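Local coordinates for protein Bug27 (Bordetella pertussis, PDB 2QPQ) that probably captures a small solute in the periplasm, as a Venus-flytrap binding protein of the Bug family, for uptake by a transporter, at residues A[23-28]-A[97-102]. Residues are numbered along the deposited sequence; the frame is centred on the assembly and turned at random.
Sequences DMLARL and INVAYV
Leu25 puts its CG anti to its own carbonyl carbon (chi1 -66°), and with chi2 at 163° the fork of the side chain leaves helix 21-35 toward Val99 and Ala100 of strand 93-109. The branch that does the touching is CD1, which comes to 3.9 Å from CB of Ala100. The same methyl sits 4.3 Å from CG2 of Val99, and the other prong, CD2, lies further back, 4.4 Å from CB of Ala100. One leucine therefore meets two successive strand residues.

That is unusual for a regular strand, where neighbouring side chains alternate between the faces. Here Val99 has a near-helical psi of -17°, and its side chain and that of Ala100 both turn toward the helix, consistent with a beta bulge. Tyr101 resumes the alternation and its CB points away.

The CA atoms of Leu25 and Val99 are 8.2 Å apart, and no hydrogen bond crosses between 23-28 and 97-102. The strand instead pairs its backbone with 227-235 and 269-273, where Val99 bonds with His230 and Ala271. Leu25 also packs on His230 of strand 227-235 and on Leu263 of helix 257-266.

Polar groups keep to another side of the helix: Arg27 NE reaches back one turn to OD1 of Asp23 at 2.7 Å, in a salt bridge whose N-H...O is close to straight.

With only methyl carbons meeting, dispersion and the hydrophobic effect, with no directional bond, hold this small buried patch where helix and sheet of the alpha/beta domain touch.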
# COMPACT_ATOMS: atom_id res chain seq x y z
N ASP A 23 6.43 -4.60 -5.98
CA ASP A 23 7.44 -5.24 -6.84
C ASP A 23 6.83 -5.53 -8.22
O ASP A 23 7.47 -5.38 -9.26
CB ASP A 23 7.91 -6.54 -6.19
CG ASP A 23 8.76 -7.38 -7.11
OD1 ASP A 23 10.00 -7.18 -7.14
OD2 ASP A 23 8.18 -8.26 -7.79
N MET A 24 5.58 -5.96 -8.22
CA MET A 24 4.92 -6.35 -9.49
C MET A 24 4.84 -5.11 -10.42
O MET A 24 5.18 -5.18 -11.61
CB MET A 24 3.51 -6.86 -9.18
CG MET A 24 2.67 -7.20 -10.43
SD MET A 24 1.78 -5.82 -11.19
CE MET A 24 0.39 -5.60 -10.09
N LEU A 25 4.37 -4.00 -9.88
CA LEU A 25 4.27 -2.77 -10.64
C LEU A 25 5.63 -2.23 -11.09
O LEU A 25 5.79 -1.80 -12.24
CB LEU A 25 3.51 -1.72 -9.84
CG LEU A 25 2.04 -1.99 -9.55
CD1 LEU A 25 1.56 -1.06 -8.40
CD2 LEU A 25 1.18 -1.80 -10.84
N ALA A 26 6.62 -2.22 -10.19
CA ALA A 26 7.97 -1.82 -10.58
C ALA A 26 8.49 -2.67 -11.75
O ALA A 26 9.00 -2.13 -12.74
CB ALA A 26 8.95 -1.84 -9.36
N ARG A 27 8.32 -3.99 -11.68
CA ARG A 27 8.80 -4.88 -12.74
C ARG A 27 8.00 -4.73 -14.04
O ARG A 27 8.58 -4.83 -15.14
CB ARG A 27 8.83 -6.35 -12.23
CG ARG A 27 9.87 -6.51 -11.16
CD ARG A 27 10.00 -7.91 -10.62
NE ARG A 27 11.04 -7.92 -9.57
CZ ARG A 27 12.34 -8.03 -9.80
NH1 ARG A 27 12.80 -8.15 -11.06
NH2 ARG A 27 13.19 -8.04 -8.77
N LEU A 28 6.69 -4.44 -13.91
CA LEU A 28 5.82 -4.19 -15.07
C LEU A 28 6.30 -2.90 -15.78
O LEU A 28 6.52 -2.89 -17.01
CB LEU A 28 4.34 -4.14 -14.66
CG LEU A 28 3.16 -3.91 -15.63
CD1 LEU A 28 3.03 -5.06 -16.61
CD2 LEU A 28 1.86 -3.78 -14.87
N ILE A 97 5.41 9.88 -9.95
CA ILE A 97 4.11 9.39 -10.41
C ILE A 97 3.53 8.39 -9.45
O ILE A 97 4.26 7.55 -8.94
CB ILE A 97 4.18 8.77 -11.87
CG1 ILE A 97 2.79 8.35 -12.38
CG2 ILE A 97 5.18 7.56 -11.93
CD1 ILE A 97 2.81 8.00 -13.93
N ASN A 98 2.23 8.50 -9.19
CA ASN A 98 1.45 7.44 -8.56
C ASN A 98 0.70 6.68 -9.62
O ASN A 98 -0.12 7.28 -10.34
CB ASN A 98 0.46 8.03 -7.57
CG ASN A 98 -0.45 6.99 -6.98
OD1 ASN A 98 -0.01 5.88 -6.68
ND2 ASN A 98 -1.74 7.34 -6.81
N VAL A 99 0.98 5.37 -9.72
CA VAL A 99 0.46 4.52 -10.81
C VAL A 99 -0.77 3.62 -10.48
O VAL A 99 -1.45 3.13 -11.38
CB VAL A 99 1.59 3.68 -11.44
CG1 VAL A 99 2.75 4.55 -11.93
CG2 VAL A 99 2.14 2.64 -10.44
N ALA A 100 -1.04 3.41 -9.20
CA ALA A 100 -2.12 2.50 -8.80
C ALA A 100 -2.47 2.63 -7.35
O ALA A 100 -1.59 2.81 -6.47
CB ALA A 100 -1.71 1.05 -9.05
N TYR A 101 -3.75 2.46 -7.08
CA TYR A 101 -4.23 2.30 -5.71
C TYR A 101 -4.65 0.85 -5.54
O TYR A 101 -5.00 0.18 -6.52
CB TYR A 101 -5.44 3.18 -5.47
CG TYR A 101 -5.15 4.65 -5.38
CD1 TYR A 101 -4.75 5.24 -4.17
CD2 TYR A 101 -5.32 5.49 -6.50
CE1 TYR A 101 -4.52 6.62 -4.09
CE2 TYR A 101 -5.09 6.85 -6.43
CZ TYR A 101 -4.68 7.41 -5.23
OH TYR A 101 -4.45 8.77 -5.17
N VAL A 102 -4.61 0.36 -4.31
CA VAL A 102 -5.35 -0.85 -3.99
C VAL A 102 -5.97 -0.68 -2.61
O VAL A 102 -5.26 -0.40 -1.62
CB VAL A 102 -4.53 -2.18 -4.13
CG1 VAL A 102 -3.57 -2.40 -2.94
CG2 VAL A 102 -5.48 -3.40 -4.21